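Local coordinates for protein NEQ263 (Nanoarchaeum equitans Kin4-M, PDB 5BN3) that probably binds ATP as the B subunit of an archaeal ATP synthase core complex, paired with the V-type alpha chain, at residues B[141-149]-B[168-176]; B[123-131]-B[263-273]. One frame throughout, in Å; residues are numbered along the deposited sequence.

Interaction 1: B[141-149]-B[168-176]; sequences ERLALQIAR and IYKMFIDEF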
# COMPACT_ATOMS: atom_id res chain seq x y z
N GLU B 141 -8.72 -30.96 1.61
CA GLU B 141 -8.17 -32.28 1.33
C GLU B 141 -9.26 -33.34 1.29
O GLU B 141 -9.27 -34.19 0.39
CB GLU B 141 -7.11 -32.66 2.36
CG GLU B 141 -5.94 -31.68 2.45
CD GLU B 141 -6.20 -30.52 3.39
OE1 GLU B 141 -7.30 -30.47 4.00
OE2 GLU B 141 -5.32 -29.65 3.52
N ARG B 142 -10.18 -33.30 2.25
CA ARG B 142 -11.31 -34.22 2.26
C ARG B 142 -12.16 -34.09 1.00
O ARG B 142 -12.61 -35.08 0.44
CB ARG B 142 -12.19 -34.00 3.50
CG ARG B 142 -11.52 -34.42 4.80
CD ARG B 142 -12.51 -35.06 5.77
NE ARG B 142 -13.50 -34.11 6.28
CZ ARG B 142 -13.33 -33.37 7.37
NH1 ARG B 142 -12.21 -33.45 8.07
NH2 ARG B 142 -14.29 -32.54 7.76
N LEU B 143 -12.36 -32.85 0.54
CA LEU B 143 -13.15 -32.61 -0.66
C LEU B 143 -12.51 -33.23 -1.89
O LEU B 143 -13.19 -33.85 -2.70
CB LEU B 143 -13.37 -31.11 -0.87
CG LEU B 143 -14.18 -30.75 -2.12
CD1 LEU B 143 -15.56 -31.38 -2.07
CD2 LEU B 143 -14.28 -29.25 -2.31
N ALA B 144 -11.20 -33.05 -2.03
CA ALA B 144 -10.48 -33.60 -3.17
C ALA B 144 -10.52 -35.12 -3.18
O ALA B 144 -10.67 -35.74 -4.24
CB ALA B 144 -9.04 -33.14 -3.15
N LEU B 145 -10.38 -35.72 -2.00
CA LEU B 145 -10.40 -37.17 -1.85
C LEU B 145 -11.78 -37.75 -2.14
O LEU B 145 -11.89 -38.81 -2.75
CB LEU B 145 -9.95 -37.57 -0.44
CG LEU B 145 -8.45 -37.42 -0.17
CD1 LEU B 145 -8.12 -37.74 1.28
CD2 LEU B 145 -7.69 -38.34 -1.09
N GLN B 146 -12.82 -37.06 -1.70
CA GLN B 146 -14.19 -37.50 -1.97
C GLN B 146 -14.50 -37.43 -3.46
O GLN B 146 -15.21 -38.29 -4.00
CB GLN B 146 -15.20 -36.68 -1.16
CG GLN B 146 -16.64 -37.17 -1.30
CD GLN B 146 -17.60 -36.48 -0.35
OE1 GLN B 146 -17.23 -35.56 0.38
NE2 GLN B 146 -18.86 -36.93 -0.35
N ILE B 147 -13.95 -36.43 -4.14
CA ILE B 147 -14.09 -36.31 -5.58
C ILE B 147 -13.34 -37.43 -6.29
O ILE B 147 -13.90 -38.13 -7.13
CB ILE B 147 -13.58 -34.94 -6.09
CG1 ILE B 147 -14.56 -33.83 -5.72
CG2 ILE B 147 -13.38 -34.97 -7.59
CD1 ILE B 147 -14.02 -32.43 -5.99
N ALA B 148 -12.07 -37.61 -5.92
CA ALA B 148 -11.23 -38.65 -6.52
C ALA B 148 -11.82 -40.04 -6.35
O ALA B 148 -11.73 -40.88 -7.25
CB ALA B 148 -9.83 -38.59 -5.93
N ARG B 149 -12.44 -40.29 -5.20
CA ARG B 149 -13.05 -41.58 -4.89
C ARG B 149 -14.15 -41.94 -5.89
O ARG B 149 -14.35 -43.12 -6.20
CB ARG B 149 -13.63 -41.56 -3.47
CG ARG B 149 -14.09 -42.92 -2.96
CD ARG B 149 -15.08 -42.78 -1.81
NE ARG B 149 -14.61 -41.84 -0.79
CZ ARG B 149 -15.40 -41.06 -0.07
NH1 ARG B 149 -16.72 -41.10 -0.25
NH2 ARG B 149 -14.89 -40.24 0.84
N ILE B 168 -0.41 -34.08 5.69
CA ILE B 168 -1.26 -33.88 4.52
C ILE B 168 -1.08 -34.98 3.47
O ILE B 168 -2.05 -35.63 3.08
CB ILE B 168 -1.03 -32.48 3.90
CG1 ILE B 168 -1.30 -31.38 4.93
CG2 ILE B 168 -1.92 -32.29 2.68
CD1 ILE B 168 -2.66 -31.48 5.60
N TYR B 169 0.16 -35.21 3.02
CA TYR B 169 0.37 -36.22 1.99
C TYR B 169 0.14 -37.66 2.47
O TYR B 169 -0.21 -38.53 1.68
CB TYR B 169 1.71 -36.06 1.24
CG TYR B 169 2.99 -36.26 2.03
CD1 TYR B 169 3.37 -37.53 2.47
CD2 TYR B 169 3.85 -35.20 2.28
CE1 TYR B 169 4.55 -37.71 3.16
CE2 TYR B 169 5.03 -35.38 2.97
CZ TYR B 169 5.37 -36.63 3.41
OH TYR B 169 6.55 -36.82 4.10
N LYS B 170 0.30 -37.89 3.77
CA LYS B 170 -0.02 -39.20 4.33
C LYS B 170 -1.53 -39.41 4.43
O LYS B 170 -2.00 -40.55 4.37
CB LYS B 170 0.64 -39.40 5.70
CG LYS B 170 2.16 -39.48 5.64
CD LYS B 170 2.71 -40.52 6.60
CE LYS B 170 4.18 -40.81 6.29
NZ LYS B 170 4.64 -42.09 6.90
N MET B 171 -2.28 -38.32 4.58
CA MET B 171 -3.74 -38.39 4.56
C MET B 171 -4.24 -38.89 3.22
O MET B 171 -5.17 -39.70 3.15
CB MET B 171 -4.34 -37.01 4.86
CG MET B 171 -5.85 -36.96 4.82
SD MET B 171 -6.52 -35.29 4.77
CE MET B 171 -5.71 -34.56 6.19
N PHE B 172 -3.61 -38.43 2.14
CA PHE B 172 -3.94 -38.87 0.79
C PHE B 172 -3.55 -40.33 0.59
O PHE B 172 -4.38 -41.14 0.16
CB PHE B 172 -3.22 -38.01 -0.24
CG PHE B 172 -3.90 -36.70 -0.52
CD1 PHE B 172 -3.72 -35.61 0.32
CD2 PHE B 172 -4.71 -36.55 -1.64
CE1 PHE B 172 -4.35 -34.41 0.06
CE2 PHE B 172 -5.34 -35.35 -1.90
CZ PHE B 172 -5.15 -34.27 -1.05
N ILE B 173 -2.29 -40.65 0.87
CA ILE B 173 -1.77 -42.01 0.72
C ILE B 173 -2.61 -43.04 1.47
O ILE B 173 -2.96 -44.09 0.92
CB ILE B 173 -0.30 -42.09 1.19
CG1 ILE B 173 0.62 -41.30 0.25
CG2 ILE B 173 0.17 -43.54 1.27
CD1 ILE B 173 2.07 -41.25 0.70
N ASP B 174 -2.94 -42.74 2.72
CA ASP B 174 -3.72 -43.66 3.55
C ASP B 174 -5.14 -43.88 3.02
O ASP B 174 -5.66 -44.99 3.10
CB ASP B 174 -3.75 -43.18 5.00
CG ASP B 174 -2.39 -43.29 5.68
OD1 ASP B 174 -1.47 -43.91 5.10
OD2 ASP B 174 -2.24 -42.76 6.81
N GLU B 175 -5.76 -42.83 2.49
CA GLU B 175 -7.11 -42.95 1.92
C GLU B 175 -7.08 -43.75 0.62
O GLU B 175 -7.98 -44.56 0.36
CB GLU B 175 -7.72 -41.56 1.69
CG GLU B 175 -9.09 -41.56 1.00
CD GLU B 175 -10.25 -41.83 1.95
OE1 GLU B 175 -10.00 -42.30 3.08
OE2 GLU B 175 -11.41 -41.57 1.56
N PHE B 176 -6.05 -43.53 -0.19
CA PHE B 176 -5.89 -44.29 -1.43
C PHE B 176 -5.67 -45.77 -1.13
O PHE B 176 -6.13 -46.64 -1.88
CB PHE B 176 -4.72 -43.74 -2.25
CG PHE B 176 -5.02 -42.43 -2.93
CD1 PHE B 176 -6.33 -42.04 -3.17
CD2 PHE B 176 -3.99 -41.58 -3.32
CE1 PHE B 176 -6.60 -40.84 -3.80
CE2 PHE B 176 -4.26 -40.38 -3.95
CZ PHE B 176 -5.57 -40.00 -4.18
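L145 and F172 both turn CG anti to their own carbonyl carbon (chi1 -74° and -81°), which sets the leucine branch over one face of the phenyl ring. CD2 of L145 lies 3.5 Å from CD2 of F172. The same CD2 of L145 reaches CE1 of F176 at 3.8 Å, while CD1 of L145 rests against CB of E175 at 3.9 Å. L145 is thus a knob in a hole made by M171, F172, E175 and F176. CB of E141 meets SD of M171 at 3.6 Å, and its CG approaches CE1 of F172. The carboxylate of E141 turns to K425 of the neighbouring alpha chain in a salt bridge. The two helices run nearly parallel, with axes 10.8 Å apart and 25° between them. They flank the P-loop NTPase-type sheet, where F172 also stacks on F159. Shrinking the F172 ring to an alanine side chain is likely to open a gap beneath L145 and take away the stack on F159. R149 and E175 form a long salt bridge, NH2 to OE2 3.8 Å. O of Y388 also holds R149; E175 bonds weakly to OH of Y388. The contact is therefore mainly apolar, with charge kept to its ends.

Interaction 2: B[123-131]-B[263-273]; sequences PLLKGQKIA and YERSGLTSKGS
G127 and G267 meet backbone to backbone, with their CA atoms only 4.0 Å apart. CA of G267 points a C-H at the carbonyl O of G127, at 3.0 Å and 150° at the hydrogen. The nearby N of G267 is too poorly angled to bond to that oxygen. Both glycines are called for by their backbone angles. A CB on G127 would also clash with CB of L268. G127 belongs to a type II beta turn from L125 to Q128. The turn is braced by the side chain of Q128, whose OE1 accepts from N of L125 in the carbonyl plane. This turn sits in the nucleotide-binding domain, beside the antiparallel hairpin of strands 267-268 and 273-281. At the hairpin, CG of K126 passes 3.4 Å from OG of S273. NZ of K126 makes a salt bridge to D220, and OG of S273 a hydrogen bond to it.

On the other side of the glycine pair, K129 runs along the end of helix 255-263 and the loop after it. Its CG sits between the backbone N and the carbonyl carbon (chi1 49°), and the chain stays extended until it bends at chi4. CD of K129 lies 3.2 Å from the carbonyl O of Y263. NZ of K129 then makes a salt bridge to OE1 of E264 at 2.9 Å, though the hydrogen bond in it is weak. E300 is a second acid partner. One water bridges NZ weakly to OE2 of E264, and another joins NZ to OG of S266. That S266 hydroxyl donates to O of Y263 at 2.8 Å, which fixes its rotation.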
# COMPACT_ATOMS: atom_id res chain seq x y z
N PRO B 123 -20.88 -28.73 -12.35
CA PRO B 123 -20.32 -30.06 -12.57
C PRO B 123 -18.94 -30.05 -13.22
O PRO B 123 -18.64 -29.16 -14.03
CB PRO B 123 -21.33 -30.72 -13.51
CG PRO B 123 -21.98 -29.59 -14.23
CD PRO B 123 -22.04 -28.47 -13.22
N LEU B 124 -18.12 -31.02 -12.84
CA LEU B 124 -16.80 -31.23 -13.43
C LEU B 124 -16.94 -32.07 -14.70
O LEU B 124 -17.66 -33.06 -14.72
CB LEU B 124 -15.91 -31.97 -12.42
CG LEU B 124 -14.64 -32.68 -12.90
CD1 LEU B 124 -13.61 -31.68 -13.37
CD2 LEU B 124 -14.06 -33.55 -11.80
N LEU B 125 -16.26 -31.65 -15.76
CA LEU B 125 -16.29 -32.39 -17.03
C LEU B 125 -14.97 -33.11 -17.28
O LEU B 125 -13.93 -32.67 -16.79
CB LEU B 125 -16.62 -31.45 -18.19
CG LEU B 125 -18.09 -31.25 -18.56
CD1 LEU B 125 -18.90 -30.77 -17.38
CD2 LEU B 125 -18.23 -30.27 -19.71
N LYS B 126 -15.01 -34.21 -18.02
CA LYS B 126 -13.79 -34.97 -18.30
C LYS B 126 -12.85 -34.18 -19.21
O LYS B 126 -13.23 -33.78 -20.31
CB LYS B 126 -14.11 -36.34 -18.91
CG LYS B 126 -12.93 -37.32 -18.84
CD LYS B 126 -13.34 -38.74 -19.22
CE LYS B 126 -13.52 -38.90 -20.71
NZ LYS B 126 -13.77 -40.32 -21.09
N GLY B 127 -11.63 -33.96 -18.73
CA GLY B 127 -10.66 -33.16 -19.46
C GLY B 127 -10.61 -31.73 -18.97
O GLY B 127 -9.79 -30.94 -19.43
N GLN B 128 -11.50 -31.38 -18.04
CA GLN B 128 -11.54 -30.02 -17.52
C GLN B 128 -10.43 -29.79 -16.49
O GLN B 128 -9.98 -30.72 -15.82
CB GLN B 128 -12.91 -29.74 -16.89
CG GLN B 128 -13.18 -28.28 -16.55
CD GLN B 128 -14.61 -28.04 -16.08
OE1 GLN B 128 -15.40 -28.98 -15.98
NE2 GLN B 128 -14.94 -26.79 -15.81
N LYS B 129 -9.97 -28.55 -16.40
CA LYS B 129 -9.10 -28.14 -15.31
C LYS B 129 -9.89 -27.20 -14.40
O LYS B 129 -10.40 -26.17 -14.85
CB LYS B 129 -7.83 -27.47 -15.84
CG LYS B 129 -8.07 -26.37 -16.87
CD LYS B 129 -6.78 -25.70 -17.28
CE LYS B 129 -7.04 -24.52 -18.20
NZ LYS B 129 -7.56 -24.92 -19.53
N ILE B 130 -10.01 -27.57 -13.14
CA ILE B 130 -10.77 -26.77 -12.19
C ILE B 130 -10.13 -26.80 -10.81
O ILE B 130 -9.78 -27.87 -10.30
CB ILE B 130 -12.25 -27.21 -12.14
CG1 ILE B 130 -13.02 -26.44 -11.07
CG2 ILE B 130 -12.36 -28.70 -11.89
CD1 ILE B 130 -14.50 -26.33 -11.37
N ALA B 131 -9.95 -25.63 -10.21
CA ALA B 131 -9.22 -25.52 -8.95
C ALA B 131 -10.14 -25.57 -7.74
O ALA B 131 -11.33 -25.30 -7.83
CB ALA B 131 -8.41 -24.24 -8.93
N TYR B 263 -1.03 -25.67 -15.72
CA TYR B 263 -2.48 -25.89 -15.80
C TYR B 263 -2.96 -26.30 -17.20
O TYR B 263 -3.89 -27.09 -17.32
CB TYR B 263 -3.24 -24.63 -15.35
CG TYR B 263 -2.99 -24.21 -13.92
CD1 TYR B 263 -2.63 -25.13 -12.94
CD2 TYR B 263 -3.13 -22.88 -13.54
CE1 TYR B 263 -2.41 -24.73 -11.63
CE2 TYR B 263 -2.91 -22.47 -12.24
CZ TYR B 263 -2.56 -23.40 -11.29
OH TYR B 263 -2.35 -22.99 -10.00
N GLU B 264 -2.34 -25.75 -18.23
CA GLU B 264 -2.76 -26.01 -19.61
C GLU B 264 -2.29 -27.36 -20.15
O GLU B 264 -2.64 -27.75 -21.26
CB GLU B 264 -2.32 -24.88 -20.54
CG GLU B 264 -3.09 -23.58 -20.35
CD GLU B 264 -4.46 -23.60 -21.01
OE1 GLU B 264 -5.43 -23.10 -20.39
OE2 GLU B 264 -4.57 -24.08 -22.15
N ARG B 265 -1.50 -28.07 -19.35
CA ARG B 265 -1.12 -29.44 -19.70
C ARG B 265 -2.21 -30.38 -19.19
O ARG B 265 -1.98 -31.26 -18.36
CB ARG B 265 0.24 -29.81 -19.10
CG ARG B 265 1.39 -29.01 -19.71
CD ARG B 265 2.72 -29.32 -19.03
NE ARG B 265 3.29 -30.59 -19.46
CZ ARG B 265 4.43 -31.09 -18.98
NH1 ARG B 265 5.11 -30.43 -18.05
NH2 ARG B 265 4.88 -32.25 -19.43
N SER B 266 -3.42 -30.16 -19.71
CA SER B 266 -4.60 -30.91 -19.33
C SER B 266 -5.53 -30.85 -20.52
O SER B 266 -5.25 -30.16 -21.50
CB SER B 266 -5.28 -30.25 -18.14
OG SER B 266 -5.63 -28.91 -18.45
N GLY B 267 -6.65 -31.57 -20.45
CA GLY B 267 -7.64 -31.45 -21.49
C GLY B 267 -8.10 -32.75 -22.11
O GLY B 267 -7.80 -33.84 -21.61
N LEU B 268 -8.82 -32.62 -23.21
CA LEU B 268 -9.43 -33.76 -23.87
C LEU B 268 -8.99 -33.83 -25.33
O LEU B 268 -8.88 -32.82 -26.01
CB LEU B 268 -10.96 -33.65 -23.79
CG LEU B 268 -11.81 -34.70 -24.49
CD1 LEU B 268 -11.64 -36.04 -23.81
CD2 LEU B 268 -13.27 -34.29 -24.49
N THR B 269 -8.71 -35.05 -25.78
CA THR B 269 -8.38 -35.30 -27.17
C THR B 269 -9.17 -36.54 -27.60
O THR B 269 -9.89 -37.11 -26.79
CB THR B 269 -6.86 -35.52 -27.36
OG1 THR B 269 -6.49 -35.28 -28.72
CG2 THR B 269 -6.45 -36.92 -26.96
N SER B 270 -9.06 -36.94 -28.86
CA SER B 270 -9.78 -38.12 -29.33
C SER B 270 -9.29 -39.40 -28.67
O SER B 270 -10.03 -40.38 -28.56
CB SER B 270 -9.70 -38.23 -30.86
OG SER B 270 -8.35 -38.30 -31.29
N LYS B 271 -8.03 -39.39 -28.23
CA LYS B 271 -7.39 -40.59 -27.68
C LYS B 271 -7.54 -40.76 -26.17
O LYS B 271 -7.60 -41.89 -25.68
CB LYS B 271 -5.90 -40.59 -28.04
CG LYS B 271 -5.60 -40.52 -29.53
CD LYS B 271 -6.33 -41.61 -30.29
CE LYS B 271 -5.96 -41.59 -31.76
NZ LYS B 271 -6.94 -42.33 -32.60
N GLY B 272 -7.58 -39.66 -25.43
CA GLY B 272 -7.64 -39.73 -23.98
C GLY B 272 -7.86 -38.37 -23.33
O GLY B 272 -8.14 -37.39 -24.01
N SER B 273 -7.71 -38.31 -22.01
CA SER B 273 -8.00 -37.08 -21.28
C SER B 273 -7.17 -36.92 -20.01
O SER B 273 -6.84 -37.90 -19.34
CB SER B 273 -9.49 -37.00 -20.94
OG SER B 273 -9.84 -37.99 -19.98
O HOH W 1 -7.29 -25.17 -22.54
O HOH W 2 -6.94 -27.66 -20.71

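In the fold
After the N-terminal antiparallel sheet, the chain reaches 123-131, which leads into strand 131-134 of the central sheet. It then forms helix 140-151, passes through strand 156-162 and enters helix 166-178. Interaction 1 closes this short loop of 18 residues by packing the two helices together. The chain continues through strands 185-190 and 220-226 and several helices before 263-273 returns to the turn at 123-131. Interaction 2 closes that far longer loop of 131 residues, and interaction 1 lies wholly within it. Their centres are about 20 Å apart and they do not touch. Interaction 1 joins helices flanking the sheet; interaction 2 joins the approaches to its parallel neighbours 131-134 and 273-281.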